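Local coordinates for protein L-asparaginase I (Vibrio cholerae, PDB 2OCD) that probably catalyses the hydrolysis of L-asparagine to L-aspartate and ammonium, as a homotetrameric enzyme of the asparaginase 1 family, at residues T91-S102 with N145-N153; M218-R228 with A248-L258. One frame throughout, in Å; residues are numbered along the deposited sequence.

In the fold
Contacts 1 and 2 follow each other along the chain and belong to its two halves, contact 1 to the N-terminal asparaginase region and contact 2 to the C-terminal one. Their centres are about 34 Å apart and their nearest atoms about 15 Å, so they do not touch. Contact 1 lies deep, its centre about 5 Å from the centre of the chain, and borders the predicted active site: the side chain of Thr91 is about 6 Å from those of Thr14 and Ser60, and an acetate ion sits beside it. Contact 2, its centre about 29 Å from the chain centre, is remote from the predicted sites of its own chain. Both reach the second subunit.

Contact 1 of 2, residues T91-S102 with N145-N153; sequences TDTMAYTASALS and NEVTLFFNN. With ACT (acetate ion), chain G.
Buried apolar packing of a helix and the turn before it on a strand joins Thr91, Met94 and Ala98 to Phe151, Leu149 and Val147 within the N-terminal half of the chain. Helix 94-102 runs nearly antiparallel to strand 147-151, at 161°, with the axes 8.0 Å apart at closest approach. At the C-terminal end of 91-102, Val147 forks against the helix backbone: CG1, anti to the backbone N (chi1 -178°), presses on the carbonyl at 3.2 Å from Ala98 O, while CG2 lies 3.8 Å from Ser102 CA. Leu149 comes next, its CD1 4.3 Å from Ala98 CB and also against Ala95. Met94, modelled as selenomethionine, reaches end-on toward Leu149, and its end also lies near Phe151, though the exact position of its methyl is doubtful. Helix 94-104 belongs to the beta-alpha-beta crossover from strand 84-88 to strand 112-115, parallel neighbours in the mixed sheet. It lies over strand 112-115, where Met94 and Ala98 touch Val114, and through this contact over the parallel neighbour 147-151. Phe172 packs edge-to-face with Phe151.

Ahead of the helix, Thr91 and Phe151 cross at about a right angle, with CG2 3.7 Å from Phe151 CZ. With chi1 at 59°, Thr91 OG1 lies between the backbone N and the carbonyl carbon and CG2 beside N; that puts CG2 against the ring and OG1 in a hydrogen bond with Lys163. Thr91 is a predicted active-site residue, and both it and Asp92 are predicted to bind substrate. An acetate, probably from the crystallisation liquor, accepts a weak hydrogen bond on OXT from Asp92 N at 3.3 Å. Lys163 also forms a salt bridge with the Asp92 carboxylate. Asn247 of the second subunit hydrogen-bonds to that carboxylate, consistent with the active sites at subunit interfaces known in this family.

Contact 2 of 2, residues M218-R228 with A248-L258; sequences MYPGISHEVIR and APQNPELLAQL
The His224 imidazole carries Glu253 CB over one face, 4.1 Å from the ring centroid and 29° off its normal, a CH-pi contact. The Glu253 carboxylate plane stands 81° from the ring plane, and although OE2 comes within 3.1 Å of His224 NE2, the angle is too poor for a hydrogen bond. The Arg228 guanidinium has Glu225 O above one face, offset toward its rim, and its plane is nearly perpendicular to the amide of Gln257, which runs alongside Arg228 in the same direction. On the Tyr219 ring, Ile222 CB sits over the centre of one face.

Deeper in, toward the sheet, the contact is apolar. Leu254 pushes CD1 to 3.7 Å from His224 CB and also packs on Ile227. Its CD2 meets the end of Met218, a selenomethionine bent at chi2, whose CE is 4.0 Å from both Leu254 CD2 and Ala248 CB.

Helices 224-228 and 252-258 lie side by side, 13° from parallel with their axes 9.8 Å apart at closest approach, in successive beta-alpha-beta crossovers, 213-217 to 237-242 and 237-242 to 267-272. Ile222 and Ile227 pack on Ile216 of strand 213-217, and Met218 and Leu258 on Leu240 of strand 237-242.

Contact 1 of 2, residues T91-S102 with N145-N153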
loop_
_atom_site.group_PDB
_atom_site.type_symbol
_atom_site.label_atom_id
_atom_site.label_comp_id
_atom_site.label_asym_id
_atom_site.label_seq_id
_atom_site.Cartn_x
_atom_site.Cartn_y
_atom_site.Cartn_z
ATOM N N THR B 91 -16.243 20.047 0.562
ATOM C CA THR B 91 -15.319 19.246 -0.227
ATOM C C THR B 91 -15.631 19.209 -1.733
ATOM O O THR B 91 -14.719 19.005 -2.541
ATOM C CB THR B 91 -15.188 17.756 0.289
ATOM O OG1 THR B 91 -16.475 17.147 0.258
ATOM C CG2 THR B 91 -14.604 17.676 1.702
ATOM N N ASP B 92 -16.877 19.351 -2.151
ATOM C CA ASP B 92 -17.129 19.096 -3.584
ATOM C C ASP B 92 -16.212 19.908 -4.516
ATOM O O ASP B 92 -15.774 19.394 -5.542
ATOM C CB ASP B 92 -18.598 19.327 -3.948
ATOM C CG ASP B 92 -19.515 18.227 -3.412
ATOM O OD1 ASP B 92 -20.756 18.437 -3.398
ATOM O OD2 ASP B 92 -19.008 17.160 -2.996
ATOM N N THR B 93 -15.938 21.164 -4.182
ATOM C CA THR B 93 -15.159 21.999 -5.061
ATOM C C THR B 93 -13.980 22.636 -4.336
ATOM O O THR B 93 -13.377 23.587 -4.796
ATOM C CB THR B 93 -16.000 23.087 -5.722
ATOM O OG1 THR B 93 -16.437 23.991 -4.724
ATOM C CG2 THR B 93 -17.197 22.500 -6.479
HETATM N N MSE B 94 -13.609 22.036 -3.228
HETATM C CA MSE B 94 -12.516 22.490 -2.452
HETATM C C MSE B 94 -11.264 22.588 -3.289
HETATM O O MSE B 94 -10.477 23.488 -3.056
HETATM C CB MSE B 94 -12.295 21.539 -1.312
HETATM C CG MSE B 94 -11.183 21.924 -0.446
HETATM SE SE MSE B 94 -11.264 20.833 1.169
HETATM C CE MSE B 94 -9.836 19.611 0.856
ATOM N N ALA B 95 -11.064 21.668 -4.241
ATOM C CA ALA B 95 -9.842 21.672 -5.085
ATOM C C ALA B 95 -9.855 22.784 -6.096
ATOM O O ALA B 95 -8.798 23.334 -6.425
ATOM C CB ALA B 95 -9.602 20.346 -5.781
ATOM N N TYR B 96 -11.033 23.133 -6.598
ATOM C CA TYR B 96 -11.117 24.255 -7.528
ATOM C C TYR B 96 -10.862 25.533 -6.771
ATOM O O TYR B 96 -10.178 26.427 -7.257
ATOM C CB TYR B 96 -12.458 24.338 -8.206
ATOM C CG TYR B 96 -12.746 23.241 -9.204
ATOM C CD1 TYR B 96 -13.371 22.077 -8.807
ATOM C CD2 TYR B 96 -12.480 23.406 -10.550
ATOM C CE1 TYR B 96 -13.662 21.050 -9.718
ATOM C CE2 TYR B 96 -12.780 22.409 -11.464
ATOM C CZ TYR B 96 -13.359 21.230 -11.038
ATOM O OH TYR B 96 -13.673 20.227 -11.928
ATOM N N THR B 97 -11.408 25.655 -5.577
ATOM C CA THR B 97 -11.125 26.849 -4.844
ATOM C C THR B 97 -9.612 26.995 -4.570
ATOM O O THR B 97 -9.029 28.058 -4.770
ATOM C CB THR B 97 -11.953 26.892 -3.587
ATOM O OG1 THR B 97 -13.308 27.153 -3.983
ATOM C CG2 THR B 97 -11.469 28.005 -2.661
ATOM N N ALA B 98 -8.976 25.929 -4.113
ATOM C CA ALA B 98 -7.607 26.033 -3.573
ATOM C C ALA B 98 -6.699 26.416 -4.727
ATOM O O ALA B 98 -5.750 27.195 -4.585
ATOM C CB ALA B 98 -7.175 24.727 -2.974
ATOM N N SER B 99 -7.043 25.874 -5.885
ATOM C CA SER B 99 -6.373 26.168 -7.101
ATOM C C SER B 99 -6.479 27.628 -7.525
ATOM O O SER B 99 -5.458 28.291 -7.812
ATOM C CB SER B 99 -6.942 25.276 -8.188
ATOM O OG SER B 99 -6.465 23.944 -8.021
ATOM N N ALA B 100 -7.718 28.080 -7.661
ATOM C CA ALA B 100 -8.035 29.478 -7.993
ATOM C C ALA B 100 -7.198 30.446 -7.179
ATOM O O ALA B 100 -6.540 31.336 -7.748
ATOM C CB ALA B 100 -9.515 29.760 -7.745
ATOM N N LEU B 101 -7.238 30.261 -5.848
ATOM C CA LEU B 101 -6.554 31.139 -4.926
ATOM C C LEU B 101 -5.042 31.099 -5.102
ATOM O O LEU B 101 -4.380 32.112 -4.808
ATOM C CB LEU B 101 -6.889 30.810 -3.465
ATOM C CG LEU B 101 -8.380 30.991 -3.084
ATOM C CD1 LEU B 101 -8.706 30.372 -1.731
ATOM C CD2 LEU B 101 -8.826 32.498 -3.153
ATOM N N SER B 102 -4.477 29.951 -5.515
ATOM C CA SER B 102 -3.037 29.868 -5.691
ATOM C C SER B 102 -2.604 30.897 -6.724
ATOM O O SER B 102 -1.617 31.606 -6.490
ATOM C CB SER B 102 -2.554 28.483 -6.070
ATOM O OG SER B 102 -2.787 28.191 -7.422
ATOM N N ASN B 145 4.336 28.911 2.818
ATOM C CA ASN B 145 3.741 30.155 2.307
ATOM C C ASN B 145 3.150 29.963 0.922
ATOM O O ASN B 145 3.582 30.608 -0.037
ATOM C CB ASN B 145 4.747 31.328 2.281
ATOM C CG ASN B 145 5.327 31.664 3.661
ATOM O OD1 ASN B 145 6.505 32.023 3.777
ATOM N ND2 ASN B 145 4.501 31.575 4.705
ATOM N N GLU B 146 2.177 29.072 0.840
ATOM C CA GLU B 146 1.471 28.772 -0.374
ATOM C C GLU B 146 0.038 28.450 0.015
ATOM O O GLU B 146 -0.298 28.311 1.209
ATOM C CB GLU B 146 2.005 27.540 -1.122
ATOM C CG GLU B 146 3.467 27.112 -1.028
ATOM C CD GLU B 146 3.785 25.915 -2.029
ATOM O OE1 GLU B 146 2.907 25.597 -2.875
ATOM O OE2 GLU B 146 4.920 25.310 -1.990
ATOM N N VAL B 147 -0.800 28.335 -1.014
ATOM C CA VAL B 147 -2.152 27.801 -0.851
ATOM C C VAL B 147 -2.100 26.267 -0.810
ATOM O O VAL B 147 -1.741 25.618 -1.780
ATOM C CB VAL B 147 -3.107 28.324 -1.930
ATOM C CG1 VAL B 147 -4.485 27.789 -1.690
ATOM C CG2 VAL B 147 -3.185 29.833 -1.851
ATOM N N THR B 148 -2.428 25.697 0.338
ATOM C CA THR B 148 -2.352 24.247 0.512
ATOM C C THR B 148 -3.710 23.662 0.918
ATOM O O THR B 148 -4.677 24.412 1.182
ATOM C CB THR B 148 -1.268 23.897 1.568
ATOM O OG1 THR B 148 -1.579 24.533 2.820
ATOM C CG2 THR B 148 0.161 24.357 1.065
ATOM N N LEU B 149 -3.794 22.330 0.949
ATOM C CA LEU B 149 -5.086 21.626 1.136
ATOM C C LEU B 149 -4.845 20.480 2.081
ATOM O O LEU B 149 -3.999 19.613 1.819
ATOM C CB LEU B 149 -5.666 21.145 -0.206
ATOM C CG LEU B 149 -7.083 20.535 -0.280
ATOM C CD1 LEU B 149 -7.773 20.682 -1.669
ATOM C CD2 LEU B 149 -7.132 19.075 0.068
ATOM N N PHE B 150 -5.547 20.487 3.199
ATOM C CA PHE B 150 -5.304 19.478 4.181
ATOM C C PHE B 150 -6.486 18.497 4.260
ATOM O O PHE B 150 -7.643 18.922 4.475
ATOM C CB PHE B 150 -4.998 20.149 5.509
ATOM C CG PHE B 150 -4.574 19.204 6.567
ATOM C CD1 PHE B 150 -3.355 18.550 6.485
ATOM C CD2 PHE B 150 -5.350 18.977 7.651
ATOM C CE1 PHE B 150 -2.946 17.646 7.471
ATOM C CE2 PHE B 150 -4.930 18.078 8.623
ATOM C CZ PHE B 150 -3.745 17.418 8.519
ATOM N N PHE B 151 -6.193 17.209 4.033
ATOM C CA PHE B 151 -7.189 16.141 4.138
ATOM C C PHE B 151 -6.490 14.784 4.222
ATOM O O PHE B 151 -5.344 14.645 3.752
ATOM C CB PHE B 151 -8.147 16.170 2.945
ATOM C CG PHE B 151 -9.618 15.983 3.302
ATOM C CD1 PHE B 151 -10.375 17.053 3.750
ATOM C CD2 PHE B 151 -10.244 14.753 3.118
ATOM C CE1 PHE B 151 -11.740 16.895 4.036
ATOM C CE2 PHE B 151 -11.603 14.561 3.380
ATOM C CZ PHE B 151 -12.360 15.630 3.834
ATOM N N ASN B 152 -7.174 13.798 4.806
ATOM C CA ASN B 152 -6.603 12.460 4.971
ATOM C C ASN B 152 -5.191 12.561 5.570
ATOM O O ASN B 152 -4.276 11.972 5.054
ATOM C CB ASN B 152 -6.532 11.700 3.615
ATOM C CG ASN B 152 -7.832 11.838 2.753
ATOM O OD1 ASN B 152 -7.896 12.654 1.806
ATOM N ND2 ASN B 152 -8.853 11.040 3.072
ATOM N N ASN B 153 -4.980 13.394 6.587
ATOM C CA ASN B 153 -3.676 13.501 7.261
ATOM C C ASN B 153 -2.486 13.945 6.408
ATOM O O ASN B 153 -1.316 13.744 6.764
ATOM C CB ASN B 153 -3.315 12.191 7.952
ATOM C CG ASN B 153 -4.352 11.757 8.932
ATOM O OD1 ASN B 153 -4.804 12.537 9.773
ATOM N ND2 ASN B 153 -4.758 10.505 8.831
HETATM C C ACT G . -20.524 19.997 0.278
HETATM O O ACT G . -20.565 20.339 1.501
HETATM O OXT ACT G . -19.478 19.426 -0.108
HETATM C CH3 ACT G . -21.652 20.233 -0.699
#

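Contact 2 of 2, residues M218-R228 with A248-L258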
loop_
_atom_site.group_PDB
_atom_site.type_symbol
_atom_site.label_atom_id
_atom_site.label_comp_id
_atom_site.label_asym_id
_atom_site.label_seq_id
_atom_site.Cartn_x
_atom_site.Cartn_y
_atom_site.Cartn_z
HETATM N N MSE B 218 -11.740 13.661 -25.355
HETATM C CA MSE B 218 -11.716 12.949 -26.591
HETATM C C MSE B 218 -12.171 11.532 -26.285
HETATM O O MSE B 218 -11.888 10.989 -25.235
HETATM C CB MSE B 218 -10.319 12.908 -27.164
HETATM C CG MSE B 218 -9.712 14.231 -27.389
HETATM SE SE MSE B 218 -10.320 15.124 -28.980
HETATM C CE MSE B 218 -8.866 16.410 -29.184
ATOM N N TYR B 219 -12.875 10.959 -27.233
ATOM C CA TYR B 219 -13.126 9.556 -27.232
ATOM C C TYR B 219 -12.965 9.157 -28.665
ATOM O O TYR B 219 -12.917 10.005 -29.519
ATOM C CB TYR B 219 -14.520 9.249 -26.725
ATOM C CG TYR B 219 -15.613 10.090 -27.327
ATOM C CD1 TYR B 219 -16.262 9.679 -28.483
ATOM C CD2 TYR B 219 -16.014 11.294 -26.718
ATOM C CE1 TYR B 219 -17.304 10.385 -29.023
ATOM C CE2 TYR B 219 -17.039 12.063 -27.258
ATOM C CZ TYR B 219 -17.706 11.578 -28.424
ATOM O OH TYR B 219 -18.727 12.322 -29.016
ATOM N N PRO B 220 -12.860 7.854 -28.933
ATOM C CA PRO B 220 -12.643 7.424 -30.302
ATOM C C PRO B 220 -13.842 7.779 -31.144
ATOM O O PRO B 220 -14.982 7.587 -30.701
ATOM C CB PRO B 220 -12.515 5.900 -30.174
ATOM C CG PRO B 220 -12.223 5.670 -28.726
ATOM C CD PRO B 220 -12.960 6.711 -28.020
ATOM N N GLY B 221 -13.590 8.307 -32.333
ATOM C CA GLY B 221 -14.663 8.750 -33.221
ATOM C C GLY B 221 -15.251 10.128 -32.938
ATOM O O GLY B 221 -16.137 10.546 -33.660
ATOM N N ILE B 222 -14.762 10.851 -31.937
ATOM C CA ILE B 222 -15.395 12.096 -31.528
ATOM C C ILE B 222 -15.455 12.983 -32.761
ATOM O O ILE B 222 -14.440 13.175 -33.411
ATOM C CB ILE B 222 -14.663 12.805 -30.306
ATOM C CG1 ILE B 222 -15.338 14.144 -29.923
ATOM C CG2 ILE B 222 -13.169 13.038 -30.589
ATOM C CD1 ILE B 222 -14.797 14.789 -28.697
ATOM N N SER B 223 -16.640 13.494 -33.094
ATOM C CA SER B 223 -16.811 14.197 -34.362
ATOM C C SER B 223 -16.560 15.680 -34.178
ATOM O O SER B 223 -16.920 16.281 -33.143
ATOM C CB SER B 223 -18.193 13.982 -34.953
ATOM O OG SER B 223 -19.188 14.670 -34.223
ATOM N N HIS B 224 -15.947 16.274 -35.196
ATOM C CA HIS B 224 -15.593 17.699 -35.189
ATOM C C HIS B 224 -16.853 18.553 -35.130
ATOM O O HIS B 224 -16.779 19.695 -34.783
ATOM C CB HIS B 224 -14.779 18.052 -36.438
ATOM C CG HIS B 224 -15.546 17.856 -37.696
ATOM N ND1 HIS B 224 -16.375 18.826 -38.220
ATOM C CD2 HIS B 224 -15.667 16.778 -38.503
ATOM C CE1 HIS B 224 -16.953 18.360 -39.316
ATOM N NE2 HIS B 224 -16.535 17.119 -39.513
ATOM N N GLU B 225 -18.003 17.987 -35.463
ATOM C CA GLU B 225 -19.260 18.654 -35.205
ATOM C C GLU B 225 -19.565 18.860 -33.721
ATOM O O GLU B 225 -20.013 19.949 -33.348
ATOM C CB GLU B 225 -20.401 17.899 -35.864
ATOM C CG GLU B 225 -20.316 17.897 -37.382
ATOM C CD GLU B 225 -21.105 16.767 -37.967
ATOM O OE1 GLU B 225 -20.484 15.741 -38.325
ATOM O OE2 GLU B 225 -22.353 16.887 -38.037
ATOM N N VAL B 226 -19.335 17.873 -32.854
ATOM C CA VAL B 226 -19.459 18.177 -31.418
ATOM C C VAL B 226 -18.358 19.181 -30.981
ATOM O O VAL B 226 -18.577 20.090 -30.152
ATOM C CB VAL B 226 -19.426 16.930 -30.528
ATOM C CG1 VAL B 226 -19.815 15.689 -31.330
ATOM C CG2 VAL B 226 -18.075 16.739 -29.841
ATOM N N ILE B 227 -17.172 19.052 -31.547
ATOM C CA ILE B 227 -16.109 19.991 -31.229
ATOM C C ILE B 227 -16.390 21.396 -31.753
ATOM O O ILE B 227 -16.036 22.375 -31.123
ATOM C CB ILE B 227 -14.744 19.414 -31.644
ATOM C CG1 ILE B 227 -14.378 18.326 -30.601
ATOM C CG2 ILE B 227 -13.673 20.523 -31.764
ATOM C CD1 ILE B 227 -13.445 17.275 -31.100
ATOM N N ARG B 228 -17.067 21.491 -32.875
ATOM C CA ARG B 228 -17.506 22.786 -33.375
ATOM C C ARG B 228 -18.423 23.473 -32.366
ATOM O O ARG B 228 -18.230 24.619 -32.079
ATOM C CB ARG B 228 -18.216 22.609 -34.697
ATOM C CG ARG B 228 -18.581 23.894 -35.370
ATOM C CD ARG B 228 -19.599 23.616 -36.440
ATOM N NE ARG B 228 -20.840 23.112 -35.820
ATOM C CZ ARG B 228 -21.632 22.159 -36.327
ATOM N NH1 ARG B 228 -21.329 21.563 -37.494
ATOM N NH2 ARG B 228 -22.732 21.789 -35.658
ATOM N N ALA B 248 -4.034 13.015 -29.758
ATOM C CA ALA B 248 -5.361 13.171 -30.355
ATOM C C ALA B 248 -5.567 12.299 -31.604
ATOM O O ALA B 248 -4.623 11.861 -32.230
ATOM C CB ALA B 248 -5.614 14.623 -30.709
ATOM N N PRO B 249 -6.834 12.063 -31.966
ATOM C CA PRO B 249 -7.283 11.420 -33.200
ATOM C C PRO B 249 -6.597 11.795 -34.514
ATOM O O PRO B 249 -6.619 10.976 -35.448
ATOM C CB PRO B 249 -8.757 11.824 -33.269
ATOM C CG PRO B 249 -9.165 11.816 -31.865
ATOM C CD PRO B 249 -7.988 12.379 -31.100
ATOM N N GLN B 250 -6.032 12.992 -34.619
ATOM C CA GLN B 250 -5.406 13.385 -35.885
ATOM C C GLN B 250 -6.349 13.229 -37.108
ATOM O O GLN B 250 -5.888 12.977 -38.206
ATOM C CB GLN B 250 -4.091 12.601 -36.134
ATOM C CG GLN B 250 -4.248 11.343 -36.981
ATOM C CD GLN B 250 -2.953 10.526 -37.163
ATOM O OE1 GLN B 250 -2.268 10.129 -36.181
ATOM N NE2 GLN B 250 -2.641 10.216 -38.440
ATOM N N ASN B 251 -7.660 13.351 -36.934
ATOM C CA ASN B 251 -8.473 13.553 -38.119
ATOM C C ASN B 251 -8.332 15.032 -38.531
ATOM O O ASN B 251 -8.500 15.926 -37.715
ATOM C CB ASN B 251 -9.936 13.018 -38.013
ATOM C CG ASN B 251 -10.851 13.880 -37.178
ATOM O OD1 ASN B 251 -11.751 14.552 -37.698
ATOM N ND2 ASN B 251 -10.663 13.827 -35.869
ATOM N N PRO B 252 -7.915 15.272 -39.782
ATOM C CA PRO B 252 -7.711 16.596 -40.369
ATOM C C PRO B 252 -8.713 17.622 -39.942
ATOM O O PRO B 252 -8.355 18.709 -39.507
ATOM C CB PRO B 252 -7.892 16.327 -41.857
ATOM C CG PRO B 252 -7.366 14.939 -42.045
ATOM C CD PRO B 252 -7.596 14.208 -40.753
ATOM N N GLU B 253 -9.973 17.259 -40.049
ATOM C CA GLU B 253 -11.046 18.199 -39.794
ATOM C C GLU B 253 -10.981 18.789 -38.379
ATOM O O GLU B 253 -11.381 19.929 -38.145
ATOM C CB GLU B 253 -12.387 17.505 -39.998
ATOM C CG GLU B 253 -12.561 16.821 -41.379
ATOM C CD GLU B 253 -13.175 15.417 -41.224
ATOM O OE1 GLU B 253 -12.540 14.409 -41.657
ATOM O OE2 GLU B 253 -14.281 15.336 -40.616
ATOM N N LEU B 254 -10.490 17.987 -37.448
ATOM C CA LEU B 254 -10.391 18.336 -36.048
ATOM C C LEU B 254 -9.185 19.190 -35.863
ATOM O O LEU B 254 -9.208 20.141 -35.092
ATOM C CB LEU B 254 -10.204 17.079 -35.186
ATOM C CG LEU B 254 -10.862 17.026 -33.807
ATOM C CD1 LEU B 254 -12.345 16.739 -34.010
ATOM C CD2 LEU B 254 -10.206 15.937 -32.924
ATOM N N LEU B 255 -8.102 18.811 -36.531
ATOM C CA LEU B 255 -6.951 19.671 -36.562
ATOM C C LEU B 255 -7.458 21.026 -37.032
ATOM O O LEU B 255 -7.318 21.999 -36.307
ATOM C CB LEU B 255 -5.810 19.134 -37.433
ATOM C CG LEU B 255 -4.571 18.550 -36.698
ATOM C CD1 LEU B 255 -4.963 17.595 -35.542
ATOM C CD2 LEU B 255 -3.535 17.854 -37.701
ATOM N N ALA B 256 -8.116 21.068 -38.186
ATOM C CA ALA B 256 -8.559 22.338 -38.749
ATOM C C ALA B 256 -9.371 23.214 -37.786
ATOM O O ALA B 256 -9.083 24.411 -37.664
ATOM C CB ALA B 256 -9.344 22.108 -39.983
ATOM N N GLN B 257 -10.368 22.636 -37.104
ATOM C CA GLN B 257 -11.194 23.412 -36.139
ATOM C C GLN B 257 -10.327 24.028 -35.065
ATOM O O GLN B 257 -10.457 25.218 -34.735
ATOM C CB GLN B 257 -12.199 22.534 -35.406
ATOM C CG GLN B 257 -13.322 21.960 -36.239
ATOM C CD GLN B 257 -14.179 23.027 -36.878
ATOM O OE1 GLN B 257 -14.701 23.936 -36.197
ATOM N NE2 GLN B 257 -14.345 22.925 -38.206
ATOM N N LEU B 258 -9.432 23.215 -34.513
ATOM C CA LEU B 258 -8.610 23.684 -33.406
ATOM C C LEU B 258 -7.727 24.852 -33.871
ATOM O O LEU B 258 -7.666 25.907 -33.202
ATOM C CB LEU B 258 -7.819 22.526 -32.780
ATOM C CG LEU B 258 -8.737 21.450 -32.152
ATOM C CD1 LEU B 258 -7.942 20.201 -31.789
ATOM C CD2 LEU B 258 -9.533 21.964 -30.938
#